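Hydrolase, isochorismatase family (Pseudomonas putida, PDB 4L07) catalyses the hydrolysis of maleamate, probably to maleate and ammonia, as an amidase of the isochorismatase-like hydrolase family. Local coordinates at residues C55-A60 with D198-L203; L80-L83 with G88-A91. All coordinates share one frame; numbering follows the deposited sequence.

Contact 1: residues C55-A60 with D198-L203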
ATOM      1  N   CYS A  55     -20.279  -0.881  19.299  1.00 24.87           N
ATOM      2  CA  CYS A  55     -20.559   0.043  18.194  1.00 24.45           C
ATOM      3  C   CYS A  55     -21.595   1.099  18.583  1.00 24.83           C
ATOM      4  O   CYS A  55     -21.414   2.280  18.287  1.00 23.13           O
ATOM      5  CB  CYS A  55     -21.015  -0.718  16.951  1.00 24.40           C
ATOM      6  SG  CYS A  55     -19.713  -1.693  16.156  1.00 24.65           S
ATOM      7  N   ASP A  56     -22.664   0.677  19.262  1.00 25.25           N
ATOM      8  CA  ASP A  56     -23.684   1.625  19.739  1.00 25.85           C
ATOM      9  C   ASP A  56     -23.104   2.705  20.648  1.00 25.93           C
ATOM     10  O   ASP A  56     -23.446   3.882  20.510  1.00 26.51           O
ATOM     11  CB  ASP A  56     -24.850   0.905  20.433  1.00 26.72           C
ATOM     12  CG  ASP A  56     -25.753   0.171  19.456  1.00 27.88           C
ATOM     13  OD1 ASP A  56     -25.531   0.263  18.231  1.00 28.39           O
ATOM     14  OD2 ASP A  56     -26.698  -0.510  19.910  1.00 29.28           O
ATOM     15  N   LEU A  57     -22.221   2.306  21.566  1.00 25.83           N
ATOM     16  CA  LEU A  57     -21.559   3.256  22.455  1.00 25.68           C
ATOM     17  C   LEU A  57     -20.622   4.177  21.669  1.00 25.49           C
ATOM     18  O   LEU A  57     -20.713   5.397  21.779  1.00 24.71           O
ATOM     19  CB  LEU A  57     -20.769   2.529  23.549  1.00 26.73           C
ATOM     20  CG  LEU A  57     -20.645   3.083  24.982  1.00 28.49           C
ATOM     21  CD1 LEU A  57     -19.291   2.718  25.571  1.00 28.80           C
ATOM     22  CD2 LEU A  57     -20.904   4.578  25.134  1.00 29.18           C
ATOM     23  N   ALA A  58     -19.724   3.587  20.878  1.00 25.14           N
ATOM     24  CA  ALA A  58     -18.758   4.364  20.094  1.00 24.32           C
ATOM     25  C   ALA A  58     -19.440   5.377  19.176  1.00 24.63           C
ATOM     26  O   ALA A  58     -19.036   6.549  19.117  1.00 24.64           O
ATOM     27  CB  ALA A  58     -17.860   3.439  19.282  1.00 24.70           C
ATOM     28  N   ARG A  59     -20.472   4.923  18.470  1.00 24.24           N
ATOM     29  CA  ARG A  59     -21.217   5.769  17.541  1.00 25.03           C
ATOM     30  C   ARG A  59     -21.829   6.968  18.264  1.00 25.36           C
ATOM     31  O   ARG A  59     -21.717   8.104  17.798  1.00 26.10           O
ATOM     32  CB  ARG A  59     -22.304   4.960  16.831  1.00 24.47           C
ATOM     33  CG  ARG A  59     -22.772   5.559  15.513  1.00 25.06           C
ATOM     34  CD  ARG A  59     -24.012   4.854  14.978  1.00 24.83           C
ATOM     35  NE  ARG A  59     -23.723   3.516  14.456  1.00 25.22           N
ATOM     36  CZ  ARG A  59     -23.956   2.376  15.105  1.00 25.21           C
ATOM     37  NH1 ARG A  59     -24.486   2.390  16.324  1.00 25.48           N
ATOM     38  NH2 ARG A  59     -23.658   1.214  14.530  1.00 24.99           N
ATOM     39  N   ALA A  60     -22.464   6.704  19.403  1.00 25.90           N
ATOM     40  CA  ALA A  60     -23.075   7.748  20.225  1.00 27.48           C
ATOM     41  C   ALA A  60     -22.044   8.751  20.744  1.00 27.89           C
ATOM     42  O   ALA A  60     -22.350   9.933  20.900  1.00 28.66           O
ATOM     43  CB  ALA A  60     -23.854   7.129  21.376  1.00 27.95           C
ATOM     44  N   ASP A 198     -14.437  -4.564  29.244  1.00 27.30           N
ATOM     45  CA  ASP A 198     -13.283  -3.665  29.315  1.00 27.52           C
ATOM     46  C   ASP A 198     -13.441  -2.541  28.286  1.00 26.32           C
ATOM     47  O   ASP A 198     -13.356  -1.367  28.636  1.00 26.59           O
ATOM     48  CB  ASP A 198     -11.980  -4.460  29.089  1.00 28.24           C
ATOM     49  CG  ASP A 198     -10.718  -3.577  28.990  1.00 30.14           C
ATOM     50  OD1 ASP A 198      -9.620  -4.151  28.834  1.00 31.20           O
ATOM     51  OD2 ASP A 198     -10.785  -2.334  29.056  1.00 32.10           O
ATOM     52  N   ILE A 199     -13.682  -2.908  27.028  1.00 25.27           N
ATOM     53  CA  ILE A 199     -13.816  -1.925  25.949  1.00 24.78           C
ATOM     54  C   ILE A 199     -14.867  -0.868  26.289  1.00 24.66           C
ATOM     55  O   ILE A 199     -14.602   0.327  26.182  1.00 24.00           O
ATOM     56  CB  ILE A 199     -14.128  -2.594  24.585  1.00 24.63           C
ATOM     57  CG1 ILE A 199     -12.978  -3.520  24.150  1.00 25.17           C
ATOM     58  CG2 ILE A 199     -14.424  -1.549  23.507  1.00 25.21           C
ATOM     59  CD1 ILE A 199     -11.618  -2.850  24.036  1.00 25.07           C
ATOM     60  N   LEU A 200     -16.042  -1.319  26.719  1.00 24.66           N
ATOM     61  CA  LEU A 200     -17.156  -0.412  27.018  1.00 25.82           C
ATOM     62  C   LEU A 200     -16.798   0.595  28.108  1.00 26.24           C
ATOM     63  O   LEU A 200     -17.032   1.790  27.946  1.00 26.84           O
ATOM     64  CB  LEU A 200     -18.415  -1.199  27.399  1.00 25.70           C
ATOM     65  CG  LEU A 200     -19.077  -2.054  26.316  1.00 25.83           C
ATOM     66  CD1 LEU A 200     -20.084  -3.008  26.947  1.00 26.51           C
ATOM     67  CD2 LEU A 200     -19.727  -1.206  25.225  1.00 25.81           C
ATOM     68  N   LYS A 201     -16.212   0.104  29.201  1.00 27.72           N
ATOM     69  CA  LYS A 201     -15.765   0.947  30.307  1.00 28.44           C
ATOM     70  C   LYS A 201     -14.702   1.932  29.828  1.00 28.28           C
ATOM     71  O   LYS A 201     -14.741   3.113  30.174  1.00 27.12           O
ATOM     72  CB  LYS A 201     -15.233   0.074  31.452  1.00 31.01           C
ATOM     73  CG  LYS A 201     -14.778   0.828  32.694  1.00 34.20           C
ATOM     74  CD  LYS A 201     -14.310  -0.139  33.772  1.00 36.71           C
ATOM     75  CE  LYS A 201     -13.545   0.569  34.880  1.00 37.82           C
ATOM     76  NZ  LYS A 201     -14.444   1.339  35.783  1.00 40.09           N
ATOM     77  N   TRP A 202     -13.772   1.438  29.008  1.00 27.02           N
ATOM     78  CA  TRP A 202     -12.701   2.258  28.447  1.00 26.49           C
ATOM     79  C   TRP A 202     -13.203   3.370  27.554  1.00 26.79           C
ATOM     80  O   TRP A 202     -12.736   4.504  27.663  1.00 26.84           O
ATOM     81  CB  TRP A 202     -11.677   1.383  27.712  1.00 25.79           C
ATOM     82  CG  TRP A 202     -10.630   2.194  26.989  1.00 25.40           C
ATOM     83  CD1 TRP A 202      -9.639   2.995  27.548  1.00 25.78           C
ATOM     84  CD2 TRP A 202     -10.457   2.335  25.535  1.00 25.08           C
ATOM     85  NE1 TRP A 202      -8.888   3.596  26.571  1.00 25.22           N
ATOM     86  CE2 TRP A 202      -9.324   3.244  25.345  1.00 24.90           C
ATOM     87  CE3 TRP A 202     -11.102   1.814  24.416  1.00 24.92           C
ATOM     88  CZ2 TRP A 202      -8.872   3.600  24.083  1.00 24.38           C
ATOM     89  CZ3 TRP A 202     -10.642   2.182  23.149  1.00 24.21           C
ATOM     90  CH2 TRP A 202      -9.550   3.054  22.990  1.00 23.98           C
ATOM     91  N   LEU A 203     -14.165   3.070  26.677  1.00 26.59           N
ATOM     92  CA  LEU A 203     -14.735   4.096  25.791  1.00 27.12           C
ATOM     93  C   LEU A 203     -15.419   5.217  26.585  1.00 27.98           C
ATOM     94  O   LEU A 203     -15.248   6.397  26.272  1.00 27.50           O
ATOM     95  CB  LEU A 203     -15.701   3.485  24.766  1.00 26.83           C
ATOM     96  CG  LEU A 203     -15.115   2.535  23.712  1.00 26.75           C
ATOM     97  CD1 LEU A 203     -16.215   1.823  22.940  1.00 26.68           C
ATOM     98  CD2 LEU A 203     -14.165   3.263  22.768  1.00 26.08           C
TER

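Contact 2: residues L80-L83 with G88-A91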
ATOM      1  N   LEU A  80      -7.612 -13.238  -8.919  1.00 20.67           N
ATOM      2  CA  LEU A  80      -7.062 -13.183  -7.560  1.00 20.63           C
ATOM      3  C   LEU A  80      -6.714 -14.576  -7.024  1.00 20.51           C
ATOM      4  O   LEU A  80      -7.609 -15.392  -6.776  1.00 20.18           O
ATOM      5  CB  LEU A  80      -8.028 -12.468  -6.612  1.00 21.05           C
ATOM      6  CG  LEU A  80      -8.372 -11.004  -6.893  1.00 21.36           C
ATOM      7  CD1 LEU A  80      -9.629 -10.592  -6.139  1.00 21.58           C
ATOM      8  CD2 LEU A  80      -7.197 -10.086  -6.561  1.00 21.43           C
ATOM      9  N   PRO A  81      -5.410 -14.852  -6.837  1.00 20.35           N
ATOM     10  CA  PRO A  81      -5.011 -16.200  -6.438  1.00 20.36           C
ATOM     11  C   PRO A  81      -5.489 -16.629  -5.049  1.00 20.31           C
ATOM     12  O   PRO A  81      -5.516 -17.822  -4.778  1.00 20.76           O
ATOM     13  CB  PRO A  81      -3.478 -16.164  -6.511  1.00 20.48           C
ATOM     14  CG  PRO A  81      -3.125 -14.724  -6.383  1.00 20.55           C
ATOM     15  CD  PRO A  81      -4.242 -13.975  -7.059  1.00 20.49           C
ATOM     16  N   TRP A  82      -5.873 -15.688  -4.182  1.00 19.78           N
ATOM     17  CA  TRP A  82      -6.447 -16.085  -2.894  1.00 19.73           C
ATOM     18  C   TRP A  82      -7.657 -16.974  -3.077  1.00 20.45           C
ATOM     19  O   TRP A  82      -7.877 -17.909  -2.297  1.00 20.11           O
ATOM     20  CB  TRP A  82      -6.771 -14.877  -2.020  1.00 19.88           C
ATOM     21  CG  TRP A  82      -7.258 -15.268  -0.649  1.00 19.96           C
ATOM     22  CD1 TRP A  82      -6.640 -16.128   0.260  1.00 19.97           C
ATOM     23  CD2 TRP A  82      -8.477 -14.814   0.019  1.00 20.02           C
ATOM     24  NE1 TRP A  82      -7.386 -16.247   1.408  1.00 19.74           N
ATOM     25  CE2 TRP A  82      -8.500 -15.478   1.329  1.00 20.25           C
ATOM     26  CE3 TRP A  82      -9.521 -13.957  -0.324  1.00 19.98           C
ATOM     27  CZ2 TRP A  82      -9.534 -15.283   2.235  1.00 20.31           C
ATOM     28  CZ3 TRP A  82     -10.554 -13.762   0.603  1.00 20.39           C
ATOM     29  CH2 TRP A  82     -10.558 -14.411   1.851  1.00 20.42           C
ATOM     30  N   LEU A  83      -8.429 -16.709  -4.129  1.00 21.03           N
ATOM     31  CA  LEU A  83      -9.645 -17.483  -4.424  1.00 21.84           C
ATOM     32  C   LEU A  83      -9.374 -18.884  -4.985  1.00 22.29           C
ATOM     33  O   LEU A  83     -10.282 -19.723  -5.030  1.00 22.47           O
ATOM     34  CB  LEU A  83     -10.585 -16.694  -5.349  1.00 23.17           C
ATOM     35  CG  LEU A  83     -11.212 -15.388  -4.844  1.00 24.48           C
ATOM     36  CD1 LEU A  83     -11.778 -15.529  -3.440  1.00 24.34           C
ATOM     37  CD2 LEU A  83     -10.207 -14.255  -4.871  1.00 25.91           C
ATOM     38  N   GLY A  88     -14.258 -21.021  -1.521  1.00 21.33           N
ATOM     39  CA  GLY A  88     -15.563 -20.681  -0.945  1.00 21.50           C
ATOM     40  C   GLY A  88     -15.856 -19.193  -0.996  1.00 22.23           C
ATOM     41  O   GLY A  88     -17.011 -18.769  -1.065  1.00 21.44           O
ATOM     42  N   MET A  89     -14.792 -18.394  -0.981  1.00 21.53           N
ATOM     43  CA  MET A  89     -14.922 -16.945  -1.015  1.00 21.77           C
ATOM     44  C   MET A  89     -15.501 -16.417  -2.329  1.00 21.99           C
ATOM     45  O   MET A  89     -16.019 -15.301  -2.375  1.00 22.49           O
ATOM     46  CB  MET A  89     -13.570 -16.284  -0.720  1.00 22.47           C
ATOM     47  CG  MET A  89     -12.969 -16.712   0.610  1.00 22.53           C
ATOM     48  SD  MET A  89     -13.944 -16.194   2.031  1.00 23.30           S
ATOM     49  CE  MET A  89     -13.008 -16.968   3.349  1.00 23.14           C
ATOM     50  N   ALA A  90     -15.421 -17.215  -3.388  1.00 22.66           N
ATOM     51  CA  ALA A  90     -15.941 -16.801  -4.695  1.00 23.95           C
ATOM     52  C   ALA A  90     -17.464 -16.608  -4.694  1.00 24.60           C
ATOM     53  O   ALA A  90     -18.012 -15.969  -5.594  1.00 24.55           O
ATOM     54  CB  ALA A  90     -15.517 -17.789  -5.776  1.00 24.82           C
ATOM     55  N   ALA A  91     -18.138 -17.153  -3.677  1.00 24.08           N
ATOM     56  CA  ALA A  91     -19.589 -16.999  -3.520  1.00 24.48           C
ATOM     57  C   ALA A  91     -20.007 -15.591  -3.081  1.00 24.87           C
ATOM     58  O   ALA A  91     -21.183 -15.218  -3.181  1.00 24.76           O
ATOM     59  CB  ALA A  91     -20.124 -18.047  -2.542  1.00 23.80           C
TER

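Contact 1: residues C55-A60 with D198-L203
L57 reaches across from the end of helix 45-60 and lays one methyl, CD1, against the backbone of helix 196-207. That methyl sits 3.4 Å from L200 O, so the leucine touches the carbonyl of the facing helix as well as its side chains; L57 gets it there with chi1 at -145°, off a staggered position. The same CD1 lies 3.8 Å from L203 CB and 4.0 Å from L200 CD2, filling the notch between two leucines one helical turn apart. L57 and L203 overlap flank to flank, pointing opposite ways, rather than meeting end to end. L203 holds its CG anti to the carbonyl carbon, which carries CD1 on toward A58, where it stops 4.3 Å from A58 CB. L200 starts off to the side of the contact and turns only its CD2 branch back to L57. The side chains that meet are all apolar, with L200 O the one polar atom touched.

On the flank of helix 45-60, R59 NH1 donates to D56 OD1 at 3.0 Å, a salt bridge in which OD1 lies in the guanidinium plane while NH1 comes to its anti side, 23° out of the carboxylate plane. R59 also pairs with D111, and D56 with K52.

The two segments run nearly parallel, 13° apart with axes 10.1 Å from each other, as neighbouring helices on one face of the parallel sheet of this alpha/beta fold. Beneath them, A58 packs on I24 and L203 on P22 of strand 22-27, while I199 and W202 rest on L165 of strand 163-172.

Contact 2: residues L80-L83 with G88-A91
M89 faces W82 and L83 just after G88, within a 3-10 turn, and nearly all of the contact runs through its side chain. Its CB comes first, 3.3 Å from L83 CD1, closer than two carbons normally come; the L83 side chain lies roughly perpendicular to that of M89. Next along the chain, CG approaches the six-membered ring of W82 obliquely, 3.6 Å from CH2. This packing folds the short helix 82-85 back against the turn that follows it, at a subunit interface: V158 of a second subunit packs on W82, and F12 of that same subunit on M89. The M89 chain is bent at chi2 (-65°); straight, it would drive the sulfur into the ring, whereas bent it lets SD and CE pass beside the CH2 corner. M89 SD stands 4.8 Å from the centroid of the W82 six-membered ring and 52° off its normal, a Met-aromatic contact in oblique geometry, and CE continues past the ring at 3.8 Å from W82 CH2. The tryptophan gets there with CG anti to its own backbone nitrogen (chi1 -175°), extending the indole toward M89. With an alanine in its place, the indole wall beside CG, SD and CE would be gone, which would probably open a gap and let the thioether turn more freely on that side. A90 follows with a lighter touch, its backbone N 4.0 Å from L83 CD1, while its side chain packs on I77.

Contacts 1 and 2 lie on opposite sides of the chain's centre, their centres 34 Å apart and their nearest atoms about 21 Å apart, so neither touches the other. In sequence, contact 2 is nested inside the long loop closed by contact 1, which brings a helix from early in the chain beside the last one. No other subunit touches the segments of contact 1, whereas contact 2 meets two further subunits of the four-chain assembly. Neither contact includes a residue identified as catalytic. A bound sulfate, probably from the crystallisation liquor, lies about 3 Å from the M89 side chain; it may only reflect a local anion-accepting spot and does not identify a substrate pocket.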